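Local coordinates for protein 2-aminomuconic 6-semialdehyde dehydrogenase (Pseudomonas sp., PDB 7BZV) that probably catalyses the NAD-dependent oxidation of 2-aminomuconic 6-semialdehyde in the meta-cleavage pathway of 2-aminophenol catabolism, working as a tetramer of the aldehyde dehydrogenase family, at residues V34-R39 and P211-E216; V176-D181 and L205-G210; T187-V192 and G201-V206. All blocks are in the same frame, centred on the assembly; numbering follows the deposited sequence.

Contact 1. Residues V34-R39 and P211-E216; sequences VHEADR and PNSAGE
E36 and S213 join the N-terminal part of the chain to the start of helix 214-220, one of the helices of the Rossmann-type coenzyme domain of aldehyde dehydrogenases. Strand 30-35 runs out at this point; A37 passes A214 in the first turn of the helix, and E36 meets S213 just before it. Everything in this half is buried. With CG anti to the backbone N (chi1 -175°) and the chain extended beyond it, the E36 side chain reaches from one backbone to the other, and S213 OG donates to E36 OE2 at 2.4 Å, a distance so short that its exact value is doubtful. The other carboxylate oxygen, E36 OE1, forms a salt bridge with K18, so the two oxygens tie down different parts of the chain. S213 occupies the N-cap position but makes no capping bond from its side chain; OG also accepts a weak hydrogen bond from F209 N. Next to this pair A37 runs past A214, with A37 O 4.4 Å from A214 CB.

The solvent side is looser. R39, exposed at the start of helix 39-52, bends at chi3 and reaches back to E216 in a long salt bridge, NH2 to OE2 3.6 Å, the guanidinium and carboxylate planes 36° apart. R39 NH2 has a second, weak partner in Q220. The E216 carboxylate is steadied from its own segment: N212 N donates to E216 OE1 at 2.9 Å, in a nearly straight bond that arrives from above the carboxylate plane, 70° out of it.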
ATOM      1  N   VAL B  34     -27.578 -38.042   2.881  1.00 43.20           N
ATOM      2  CA  VAL B  34     -27.522 -36.631   2.536  1.00 54.85           C
ATOM      3  C   VAL B  34     -28.754 -36.274   1.728  1.00 53.78           C
ATOM      4  O   VAL B  34     -29.133 -37.013   0.815  1.00 47.29           O
ATOM      5  CB  VAL B  34     -26.251 -36.338   1.723  1.00 39.43           C
ATOM      6  CG1 VAL B  34     -25.996 -34.811   1.610  1.00 48.55           C
ATOM      7  CG2 VAL B  34     -25.085 -37.077   2.340  1.00 46.33           C
ATOM      8  N   HIS B  35     -29.340 -35.110   2.023  1.00 49.53           N
ATOM      9  CA  HIS B  35     -30.609 -34.693   1.440  1.00 45.14           C
ATOM     10  C   HIS B  35     -30.353 -33.739   0.290  1.00 49.04           C
ATOM     11  O   HIS B  35     -29.874 -32.618   0.500  1.00 52.87           O
ATOM     12  CB  HIS B  35     -31.487 -34.045   2.497  1.00 46.25           C
ATOM     13  CG  HIS B  35     -31.833 -34.965   3.625  1.00 57.70           C
ATOM     14  ND1 HIS B  35     -33.127 -35.362   3.896  1.00 59.09           N
ATOM     15  CD2 HIS B  35     -31.051 -35.583   4.538  1.00 49.96           C
ATOM     16  CE1 HIS B  35     -33.126 -36.169   4.943  1.00 57.31           C
ATOM     17  NE2 HIS B  35     -31.879 -36.321   5.350  1.00 55.85           N
ATOM     18  N   GLU B  36     -30.702 -34.177  -0.918  1.00 46.04           N
ATOM     19  CA  GLU B  36     -30.374 -33.432  -2.121  1.00 54.40           C
ATOM     20  C   GLU B  36     -31.353 -32.285  -2.327  1.00 57.42           C
ATOM     21  O   GLU B  36     -32.550 -32.420  -2.081  1.00 58.83           O
ATOM     22  CB  GLU B  36     -30.376 -34.358  -3.337  1.00 51.14           C
ATOM     23  CG  GLU B  36     -29.909 -33.677  -4.625  1.00 67.86           C
ATOM     24  CD  GLU B  36     -29.729 -34.635  -5.793  1.00 62.59           C
ATOM     25  OE1 GLU B  36     -29.933 -35.846  -5.603  1.00 52.98           O
ATOM     26  OE2 GLU B  36     -29.376 -34.164  -6.903  1.00 62.47           O
ATOM     27  N   ALA B  37     -30.830 -31.157  -2.798  1.00 55.93           N
ATOM     28  CA  ALA B  37     -31.607 -29.946  -3.014  1.00 59.90           C
ATOM     29  C   ALA B  37     -31.995 -29.839  -4.480  1.00 66.67           C
ATOM     30  O   ALA B  37     -31.143 -30.005  -5.364  1.00 51.29           O
ATOM     31  CB  ALA B  37     -30.802 -28.713  -2.600  1.00 52.80           C
ATOM     32  N   ASP B  38     -33.272 -29.544  -4.737  1.00 61.74           N
ATOM     33  CA  ASP B  38     -33.759 -29.382  -6.102  1.00 57.89           C
ATOM     34  C   ASP B  38     -33.544 -27.947  -6.573  1.00 54.80           C
ATOM     35  O   ASP B  38     -33.101 -27.077  -5.820  1.00 52.59           O
ATOM     36  CB  ASP B  38     -35.243 -29.752  -6.207  1.00 58.65           C
ATOM     37  CG  ASP B  38     -36.079 -29.117  -5.121  1.00 67.64           C
ATOM     38  OD1 ASP B  38     -35.935 -27.894  -4.898  1.00 69.68           O
ATOM     39  OD2 ASP B  38     -36.889 -29.841  -4.493  1.00 78.78           O
ATOM     40  N   ARG B  39     -33.860 -27.700  -7.847  1.00 62.80           N
ATOM     41  CA  ARG B  39     -33.743 -26.348  -8.383  1.00 56.74           C
ATOM     42  C   ARG B  39     -34.500 -25.346  -7.525  1.00 55.97           C
ATOM     43  O   ARG B  39     -34.049 -24.202  -7.355  1.00 49.43           O
ATOM     44  CB  ARG B  39     -34.262 -26.306  -9.825  1.00 59.24           C
ATOM     45  CG  ARG B  39     -33.831 -25.074 -10.606  1.00 75.91           C
ATOM     46  CD  ARG B  39     -34.097 -25.221 -12.097  1.00 84.38           C
ATOM     47  NE  ARG B  39     -32.859 -25.186 -12.862  1.00 87.31           N
ATOM     48  CZ  ARG B  39     -32.410 -26.195 -13.597  1.00 84.44           C
ATOM     49  NH1 ARG B  39     -33.120 -27.319 -13.684  1.00 83.91           N
ATOM     50  NH2 ARG B  39     -31.254 -26.080 -14.254  1.00 61.60           N
ATOM     51  N   PRO B 211     -23.671 -31.780 -12.352  1.00 83.11           N
ATOM     52  CA  PRO B 211     -24.604 -31.739 -13.485  1.00 59.57           C
ATOM     53  C   PRO B 211     -26.001 -32.140 -13.046  1.00 59.68           C
ATOM     54  O   PRO B 211     -26.181 -33.093 -12.281  1.00 54.55           O
ATOM     55  CB  PRO B 211     -24.013 -32.752 -14.472  1.00 67.85           C
ATOM     56  CG  PRO B 211     -23.280 -33.742 -13.583  1.00 72.61           C
ATOM     57  CD  PRO B 211     -22.707 -32.891 -12.465  1.00 84.57           C
ATOM     58  N   ASN B 212     -26.990 -31.388 -13.529  1.00 60.06           N
ATOM     59  CA  ASN B 212     -28.399 -31.652 -13.239  1.00 73.01           C
ATOM     60  C   ASN B 212     -28.660 -31.721 -11.739  1.00 75.01           C
ATOM     61  O   ASN B 212     -29.528 -32.480 -11.288  1.00 49.29           O
ATOM     62  CB  ASN B 212     -28.882 -32.942 -13.919  1.00 90.21           C
ATOM     63  CG  ASN B 212     -28.676 -32.928 -15.430  1.00 88.01           C
ATOM     64  OD1 ASN B 212     -29.344 -32.188 -16.153  1.00 76.98           O
ATOM     65  ND2 ASN B 212     -27.753 -33.751 -15.910  1.00 79.95           N
ATOM     66  N   SER B 213     -27.919 -30.928 -10.967  1.00 81.90           N
ATOM     67  CA  SER B 213     -28.142 -30.845  -9.524  1.00 60.06           C
ATOM     68  C   SER B 213     -27.646 -29.497  -8.985  1.00 56.16           C
ATOM     69  O   SER B 213     -27.435 -28.534  -9.734  1.00 46.41           O
ATOM     70  CB  SER B 213     -27.453 -32.023  -8.801  1.00 51.51           C
ATOM     71  OG  SER B 213     -28.035 -32.274  -7.528  1.00 63.38           O
ATOM     72  N   ALA B 214     -27.442 -29.446  -7.663  1.00 44.07           N
ATOM     73  CA  ALA B 214     -27.325 -28.166  -6.971  1.00 43.18           C
ATOM     74  C   ALA B 214     -26.222 -27.313  -7.561  1.00 40.54           C
ATOM     75  O   ALA B 214     -26.393 -26.101  -7.729  1.00 42.79           O
ATOM     76  CB  ALA B 214     -27.079 -28.380  -5.481  1.00 47.98           C
ATOM     77  N   GLY B 215     -25.082 -27.922  -7.895  1.00 47.36           N
ATOM     78  CA  GLY B 215     -23.979 -27.139  -8.436  1.00 59.32           C
ATOM     79  C   GLY B 215     -24.334 -26.415  -9.725  1.00 59.77           C
ATOM     80  O   GLY B 215     -24.040 -25.224  -9.892  1.00 46.03           O
ATOM     81  N   GLU B 216     -24.922 -27.140 -10.680  1.00 67.49           N
ATOM     82  CA  GLU B 216     -25.374 -26.515 -11.920  1.00 66.02           C
ATOM     83  C   GLU B 216     -26.421 -25.448 -11.636  1.00 51.70           C
ATOM     84  O   GLU B 216     -26.403 -24.365 -12.246  1.00 43.22           O
ATOM     85  CB  GLU B 216     -25.930 -27.593 -12.855  1.00 80.49           C
ATOM     86  CG  GLU B 216     -26.573 -27.103 -14.144  1.00 83.46           C
ATOM     87  CD  GLU B 216     -27.259 -28.238 -14.917  1.00 71.15           C
ATOM     88  OE1 GLU B 216     -26.549 -29.161 -15.375  1.00 63.61           O
ATOM     89  OE2 GLU B 216     -28.505 -28.216 -15.051  1.00 56.92           O
TER

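Contact 2. Residues V176-D181 and L205-G210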
ATOM      1  N   VAL B 176     -23.791 -22.453  -0.594  1.00 26.75           N
ATOM      2  CA  VAL B 176     -22.619 -23.322  -0.545  1.00 31.77           C
ATOM      3  C   VAL B 176     -23.067 -24.723  -0.904  1.00 36.75           C
ATOM      4  O   VAL B 176     -24.044 -25.222  -0.332  1.00 33.98           O
ATOM      5  CB  VAL B 176     -21.996 -23.308   0.864  1.00 36.06           C
ATOM      6  CG1 VAL B 176     -21.291 -24.580   1.150  1.00 44.61           C
ATOM      7  CG2 VAL B 176     -21.118 -22.081   1.023  1.00 42.62           C
ATOM      8  N   LYS B 177     -22.366 -25.353  -1.840  1.00 32.85           N
ATOM      9  CA  LYS B 177     -22.633 -26.760  -2.156  1.00 39.41           C
ATOM     10  C   LYS B 177     -21.370 -27.579  -1.965  1.00 30.18           C
ATOM     11  O   LYS B 177     -20.454 -27.492  -2.809  1.00 35.55           O
ATOM     12  CB  LYS B 177     -23.139 -26.947  -3.582  1.00 36.81           C
ATOM     13  CG  LYS B 177     -23.628 -28.417  -3.837  1.00 46.01           C
ATOM     14  CD  LYS B 177     -23.102 -28.979  -5.172  1.00 48.93           C
ATOM     15  CE  LYS B 177     -22.127 -30.157  -5.028  1.00 47.64           C
ATOM     16  NZ  LYS B 177     -21.658 -30.651  -6.357  1.00 65.67           N
ATOM     17  N   PRO B 178     -21.251 -28.364  -0.905  1.00 31.20           N
ATOM     18  CA  PRO B 178     -20.046 -29.185  -0.727  1.00 31.36           C
ATOM     19  C   PRO B 178     -20.100 -30.383  -1.663  1.00 38.05           C
ATOM     20  O   PRO B 178     -21.155 -30.745  -2.189  1.00 34.24           O
ATOM     21  CB  PRO B 178     -20.130 -29.635   0.733  1.00 39.59           C
ATOM     22  CG  PRO B 178     -21.701 -29.758   0.957  1.00 37.35           C
ATOM     23  CD  PRO B 178     -22.266 -28.606   0.150  1.00 34.65           C
ATOM     24  N   SER B 179     -18.939 -30.998  -1.871  1.00 37.84           N
ATOM     25  CA  SER B 179     -18.887 -32.199  -2.692  1.00 34.32           C
ATOM     26  C   SER B 179     -19.838 -33.255  -2.141  1.00 39.05           C
ATOM     27  O   SER B 179     -19.929 -33.456  -0.924  1.00 34.84           O
ATOM     28  CB  SER B 179     -17.479 -32.774  -2.714  1.00 33.46           C
ATOM     29  OG  SER B 179     -17.503 -34.091  -3.246  1.00 36.66           O
ATOM     30  N   GLU B 180     -20.502 -33.977  -3.051  1.00 37.99           N
ATOM     31  CA  GLU B 180     -21.343 -35.102  -2.650  1.00 38.88           C
ATOM     32  C   GLU B 180     -20.575 -36.093  -1.788  1.00 37.23           C
ATOM     33  O   GLU B 180     -21.165 -36.768  -0.934  1.00 40.21           O
ATOM     34  CB  GLU B 180     -21.920 -35.829  -3.895  1.00 42.23           C
ATOM     35  CG  GLU B 180     -20.894 -36.226  -4.983  1.00 37.02           C
ATOM     36  CD  GLU B 180     -20.766 -35.193  -6.107  1.00 59.16           C
ATOM     37  OE1 GLU B 180     -20.682 -33.963  -5.827  1.00 48.79           O
ATOM     38  OE2 GLU B 180     -20.732 -35.616  -7.282  1.00 68.18           O
ATOM     39  N   ASP B 181     -19.260 -36.204  -1.988  1.00 41.03           N
ATOM     40  CA  ASP B 181     -18.500 -37.145  -1.181  1.00 48.66           C
ATOM     41  C   ASP B 181     -18.188 -36.620   0.209  1.00 43.14           C
ATOM     42  O   ASP B 181     -17.832 -37.407   1.096  1.00 34.60           O
ATOM     43  CB  ASP B 181     -17.167 -37.488  -1.840  1.00 48.52           C
ATOM     44  CG  ASP B 181     -17.310 -38.456  -2.961  1.00 55.08           C
ATOM     45  OD1 ASP B 181     -17.424 -39.668  -2.718  1.00 72.66           O
ATOM     46  OD2 ASP B 181     -17.307 -37.989  -4.100  1.00 56.43           O
ATOM     47  N   LEU B 205     -26.820 -23.725   2.844  1.00 34.34           N
ATOM     48  CA  LEU B 205     -26.152 -24.963   2.471  1.00 34.93           C
ATOM     49  C   LEU B 205     -27.129 -25.801   1.660  1.00 42.31           C
ATOM     50  O   LEU B 205     -28.207 -26.152   2.158  1.00 40.28           O
ATOM     51  CB  LEU B 205     -25.688 -25.744   3.705  1.00 30.22           C
ATOM     52  CG  LEU B 205     -25.156 -27.183   3.531  1.00 34.57           C
ATOM     53  CD1 LEU B 205     -23.862 -27.186   2.817  1.00 34.12           C
ATOM     54  CD2 LEU B 205     -25.024 -27.812   4.887  1.00 36.40           C
ATOM     55  N   VAL B 206     -26.756 -26.103   0.417  1.00 33.15           N
ATOM     56  CA  VAL B 206     -27.513 -27.009  -0.441  1.00 41.31           C
ATOM     57  C   VAL B 206     -26.621 -28.175  -0.830  1.00 47.37           C
ATOM     58  O   VAL B 206     -25.492 -27.970  -1.288  1.00 42.04           O
ATOM     59  CB  VAL B 206     -28.034 -26.304  -1.702  1.00 34.64           C
ATOM     60  CG1 VAL B 206     -29.186 -25.369  -1.321  1.00 46.31           C
ATOM     61  CG2 VAL B 206     -26.932 -25.546  -2.407  1.00 46.48           C
ATOM     62  N   HIS B 207     -27.147 -29.390  -0.714  1.00 38.08           N
ATOM     63  CA  HIS B 207     -26.392 -30.583  -1.065  1.00 48.12           C
ATOM     64  C   HIS B 207     -26.739 -31.102  -2.463  1.00 60.10           C
ATOM     65  O   HIS B 207     -27.832 -30.873  -3.002  1.00 44.96           O
ATOM     66  CB  HIS B 207     -26.645 -31.688  -0.049  1.00 38.12           C
ATOM     67  CG  HIS B 207     -25.960 -31.474   1.259  1.00 39.51           C
ATOM     68  ND1 HIS B 207     -24.588 -31.488   1.390  1.00 42.08           N
ATOM     69  CD2 HIS B 207     -26.454 -31.242   2.499  1.00 44.69           C
ATOM     70  CE1 HIS B 207     -24.266 -31.282   2.656  1.00 43.38           C
ATOM     71  NE2 HIS B 207     -25.380 -31.129   3.349  1.00 44.51           N
ATOM     72  N   GLY B 208     -25.785 -31.798  -3.055  1.00 43.06           N
ATOM     73  CA  GLY B 208     -26.071 -32.600  -4.229  1.00 56.80           C
ATOM     74  C   GLY B 208     -24.828 -32.835  -5.062  1.00 60.87           C
ATOM     75  O   GLY B 208     -23.711 -32.851  -4.544  1.00 49.12           O
ATOM     76  N   PHE B 209     -25.060 -32.983  -6.360  1.00 71.16           N
ATOM     77  CA  PHE B 209     -24.036 -33.257  -7.349  1.00 69.52           C
ATOM     78  C   PHE B 209     -23.809 -32.009  -8.195  1.00 70.20           C
ATOM     79  O   PHE B 209     -24.234 -30.905  -7.839  1.00 71.78           O
ATOM     80  CB  PHE B 209     -24.457 -34.481  -8.169  1.00 57.38           C
ATOM     81  CG  PHE B 209     -24.864 -35.644  -7.321  1.00 48.86           C
ATOM     82  CD1 PHE B 209     -26.151 -35.737  -6.806  1.00 50.74           C
ATOM     83  CD2 PHE B 209     -23.947 -36.640  -7.013  1.00 54.76           C
ATOM     84  CE1 PHE B 209     -26.525 -36.816  -6.008  1.00 49.71           C
ATOM     85  CE2 PHE B 209     -24.311 -37.717  -6.220  1.00 56.44           C
ATOM     86  CZ  PHE B 209     -25.597 -37.802  -5.713  1.00 56.39           C
ATOM     87  N   GLY B 210     -23.112 -32.180  -9.312  1.00 65.69           N
ATOM     88  CA  GLY B 210     -22.828 -31.075 -10.194  1.00 84.96           C
ATOM     89  C   GLY B 210     -23.841 -30.957 -11.313  1.00 83.14           C
ATOM     90  O   GLY B 210     -24.774 -30.142 -11.260  1.00 47.67           O
TER
HETATM   91  O   HOH W   1     -23.495 -32.236  -1.164  1.00 35.36           O
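V176 and L205 pair as parallel neighbours in the sheet of the Rossmann-type domain, and V206 N donates to V176 O at 2.9 Å, the N-H almost in line with the acceptor (165°). A CA-H...O contact continues the pairing, from K177 CA to V206 O at 3.2 Å.

The charged contacts run through K177. Bent at chi2 and chi3, its chain runs along the backbone of V206 to F209, where NZ makes a weak hydrogen bond to F209 O (3.0 Å) and a long salt bridge to E180 OE1 (3.5 Å). A leucine here would probably leave E180 OE1 without its positive mate and F209 O without the lysine's weak hydrogen bond. The other oxygen, E180 OE2, lies at the edge of the F209 ring, 3.4 Å from CD2. These residues belong to a Lys-Pro-Ser-Glu sequence that in related enzymes holds the adenine ribose of NAD; a glycerol, probably from the crystallisation liquor, sits at E180, consistent with a pocket there.

One water bridges the two segments, bonded to P178 O, G208 N and H207 ND1, the last in the plane of the imidazole, whose NE2 is hydrogen-bonded to T187 OG1. In the apolar contact, P178 CD presses unusually tightly on L205 CD1 (3.4 Å). P178 CG also lies obliquely near the H207 ring, 3.4 Å from CE1.

Helices lie around this junction: V176 packs on L160 and V164 of helix 156-169, P178 and L205 meet A186 of helix 184-196, and K177 and V206 rest against I218 of helix 214-220.

Contact 3. Residues T187-V192 and G201-V206; sequences TLLAEV and GVFNLV
The F203 ring is met obliquely by two helix residues: A190 CB comes to its CE1 at 3.6 Å, and from the same side of the ring plane L189 CD2 approaches CE2 at the other margin, 3.8 Å away. F203 points at the helix from CB, and CG anti to the backbone N (chi1 -177°) carries the ring on to it; V164 of helix 156-169 also touches it. A second flat group is the amide of N204, whose side chain leaves the strand on the side away from the helix; its ND2 donates to G201 O at 2.8 Å from above that carbonyl's plane, which ties the strand to the loop before it. Helix 184-196 and strand 203-205 are the second and third elements of a beta-alpha-beta crossover that begins with strand 173-177, the repeating unit of Rossmann-type folds. The helix segment runs back at 149° to the strand, their axes 8.9 Å apart at the closest. Alternation along the strand turns L205 to the helix as well, where its CD2 methyl packs 3.6 Å from T187 CA and 4.2 Å from A190 CB. T187 OG1, against which the same methyl lies, is hydrogen-bonded to P183 O, just before the helix begins, and to H207 NE2.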
ATOM      1  N   THR B 187     -21.892 -29.258   6.657  1.00 31.88           N
ATOM      2  CA  THR B 187     -23.082 -29.252   7.497  1.00 29.96           C
ATOM      3  C   THR B 187     -22.754 -28.803   8.919  1.00 32.54           C
ATOM      4  O   THR B 187     -23.526 -28.054   9.523  1.00 33.75           O
ATOM      5  CB  THR B 187     -23.729 -30.644   7.484  1.00 37.85           C
ATOM      6  OG1 THR B 187     -23.921 -31.033   6.117  1.00 34.77           O
ATOM      7  CG2 THR B 187     -25.064 -30.626   8.215  1.00 43.92           C
ATOM      8  N   LEU B 188     -21.613 -29.232   9.474  1.00 28.15           N
ATOM      9  CA  LEU B 188     -21.226 -28.731  10.795  1.00 31.75           C
ATOM     10  C   LEU B 188     -20.966 -27.225  10.755  1.00 33.85           C
ATOM     11  O   LEU B 188     -21.284 -26.495  11.706  1.00 35.93           O
ATOM     12  CB  LEU B 188     -19.989 -29.458  11.299  1.00 30.36           C
ATOM     13  CG  LEU B 188     -20.182 -30.961  11.547  1.00 42.43           C
ATOM     14  CD1 LEU B 188     -18.899 -31.620  12.012  1.00 38.96           C
ATOM     15  CD2 LEU B 188     -21.288 -31.213  12.558  1.00 42.09           C
ATOM     16  N   LEU B 189     -20.434 -26.730   9.649  1.00 36.64           N
ATOM     17  CA  LEU B 189     -20.230 -25.289   9.565  1.00 32.35           C
ATOM     18  C   LEU B 189     -21.562 -24.548   9.651  1.00 37.88           C
ATOM     19  O   LEU B 189     -21.678 -23.539  10.358  1.00 31.66           O
ATOM     20  CB  LEU B 189     -19.474 -24.939   8.295  1.00 29.35           C
ATOM     21  CG  LEU B 189     -19.067 -23.443   8.208  1.00 30.56           C
ATOM     22  CD1 LEU B 189     -18.164 -23.021   9.342  1.00 33.29           C
ATOM     23  CD2 LEU B 189     -18.366 -23.143   6.849  1.00 24.60           C
ATOM     24  N   ALA B 190     -22.592 -25.056   8.979  1.00 33.31           N
ATOM     25  CA  ALA B 190     -23.915 -24.451   9.115  1.00 40.07           C
ATOM     26  C   ALA B 190     -24.408 -24.491  10.560  1.00 38.03           C
ATOM     27  O   ALA B 190     -25.000 -23.517  11.049  1.00 38.43           O
ATOM     28  CB  ALA B 190     -24.909 -25.146   8.185  1.00 38.90           C
ATOM     29  N   GLU B 191     -24.180 -25.605  11.261  1.00 38.27           N
ATOM     30  CA  GLU B 191     -24.546 -25.650  12.674  1.00 38.40           C
ATOM     31  C   GLU B 191     -23.835 -24.544  13.441  1.00 39.01           C
ATOM     32  O   GLU B 191     -24.433 -23.883  14.296  1.00 41.02           O
ATOM     33  CB  GLU B 191     -24.220 -27.023  13.269  1.00 43.18           C
ATOM     34  CG  GLU B 191     -25.039 -28.161  12.647  1.00 42.82           C
ATOM     35  CD  GLU B 191     -24.803 -29.524  13.317  1.00 54.16           C
ATOM     36  OE1 GLU B 191     -24.082 -29.600  14.334  1.00 41.68           O
ATOM     37  OE2 GLU B 191     -25.353 -30.529  12.827  1.00 50.26           O
ATOM     38  N   VAL B 192     -22.569 -24.301  13.119  1.00 36.93           N
ATOM     39  CA  VAL B 192     -21.823 -23.247  13.798  1.00 36.23           C
ATOM     40  C   VAL B 192     -22.422 -21.881  13.493  1.00 35.14           C
ATOM     41  O   VAL B 192     -22.596 -21.043  14.393  1.00 42.39           O
ATOM     42  CB  VAL B 192     -20.340 -23.312  13.400  1.00 32.12           C
ATOM     43  CG1 VAL B 192     -19.605 -22.034  13.860  1.00 36.43           C
ATOM     44  CG2 VAL B 192     -19.708 -24.525  13.984  1.00 33.82           C
ATOM     45  N   GLY B 201     -30.400 -16.743   6.278  1.00 37.93           N
ATOM     46  CA  GLY B 201     -30.191 -16.341   4.910  1.00 42.40           C
ATOM     47  C   GLY B 201     -28.760 -15.957   4.585  1.00 35.89           C
ATOM     48  O   GLY B 201     -28.392 -15.944   3.404  1.00 36.88           O
ATOM     49  N   VAL B 202     -27.950 -15.642   5.603  1.00 35.49           N
ATOM     50  CA  VAL B 202     -26.558 -15.261   5.350  1.00 30.63           C
ATOM     51  C   VAL B 202     -25.750 -16.466   4.890  1.00 34.41           C
ATOM     52  O   VAL B 202     -24.980 -16.382   3.928  1.00 30.83           O
ATOM     53  CB  VAL B 202     -25.920 -14.616   6.590  1.00 29.32           C
ATOM     54  CG1 VAL B 202     -24.397 -14.369   6.340  1.00 30.79           C
ATOM     55  CG2 VAL B 202     -26.650 -13.349   6.918  1.00 32.73           C
ATOM     56  N   PHE B 203     -25.885 -17.597   5.583  1.00 29.59           N
ATOM     57  CA  PHE B 203     -25.171 -18.822   5.225  1.00 27.49           C
ATOM     58  C   PHE B 203     -26.178 -19.908   4.870  1.00 39.62           C
ATOM     59  O   PHE B 203     -26.907 -20.391   5.746  1.00 30.35           O
ATOM     60  CB  PHE B 203     -24.261 -19.299   6.367  1.00 31.57           C
ATOM     61  CG  PHE B 203     -23.446 -20.523   6.021  1.00 37.20           C
ATOM     62  CD1 PHE B 203     -23.969 -21.802   6.183  1.00 32.56           C
ATOM     63  CD2 PHE B 203     -22.145 -20.397   5.536  1.00 26.22           C
ATOM     64  CE1 PHE B 203     -23.225 -22.901   5.874  1.00 33.20           C
ATOM     65  CE2 PHE B 203     -21.396 -21.503   5.221  1.00 33.69           C
ATOM     66  CZ  PHE B 203     -21.923 -22.753   5.374  1.00 36.33           C
ATOM     67  N   ASN B 204     -26.189 -20.326   3.609  1.00 31.65           N
ATOM     68  CA  ASN B 204     -27.110 -21.346   3.125  1.00 35.95           C
ATOM     69  C   ASN B 204     -26.341 -22.521   2.548  1.00 33.71           C
ATOM     70  O   ASN B 204     -25.328 -22.343   1.860  1.00 35.73           O
ATOM     71  CB  ASN B 204     -28.025 -20.779   2.055  1.00 34.43           C
ATOM     72  CG  ASN B 204     -28.843 -19.621   2.546  1.00 45.71           C
ATOM     73  OD1 ASN B 204     -29.793 -19.790   3.311  1.00 43.16           O
ATOM     74  ND2 ASN B 204     -28.460 -18.420   2.127  1.00 46.20           N
ATOM     75  N   LEU B 205     -26.820 -23.725   2.844  1.00 34.34           N
ATOM     76  CA  LEU B 205     -26.152 -24.963   2.471  1.00 34.93           C
ATOM     77  C   LEU B 205     -27.129 -25.801   1.660  1.00 42.31           C
ATOM     78  O   LEU B 205     -28.207 -26.152   2.158  1.00 40.28           O
ATOM     79  CB  LEU B 205     -25.688 -25.744   3.705  1.00 30.22           C
ATOM     80  CG  LEU B 205     -25.156 -27.183   3.531  1.00 34.57           C
ATOM     81  CD1 LEU B 205     -23.862 -27.186   2.817  1.00 34.12           C
ATOM     82  CD2 LEU B 205     -25.024 -27.812   4.887  1.00 36.40           C
ATOM     83  N   VAL B 206     -26.756 -26.103   0.417  1.00 33.15           N
ATOM     84  CA  VAL B 206     -27.513 -27.009  -0.441  1.00 41.31           C
ATOM     85  C   VAL B 206     -26.621 -28.175  -0.830  1.00 47.37           C
ATOM     86  O   VAL B 206     -25.492 -27.970  -1.288  1.00 42.04           O
ATOM     87  CB  VAL B 206     -28.034 -26.304  -1.702  1.00 34.64           C
ATOM     88  CG1 VAL B 206     -29.186 -25.369  -1.321  1.00 46.31           C
ATOM     89  CG2 VAL B 206     -26.932 -25.546  -2.407  1.00 46.48           C
TER

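The segments follow the order 34-39, 176-181, 187-192, 201-210, 211-216 along the chain, and contact 1, closed by helix 214-220, encloses contacts 2 and 3. Contacts 2 and 3 share L205 and V206, and both reach the sheet in which strands 173-177 and 203-205 are neighbours; a backbone hydrogen bond from V176 N to N204 O (2.9 Å) joins them. The centres lie about 7 Å apart for contacts 1 and 2, about 12 Å for 2 and 3, and about 16 Å for 1 and 3. A37 N probably donates to H207 O (3.0 Å), so the N-terminal segment is fastened onto the Rossmann-type domain, beside the loop of contact 2.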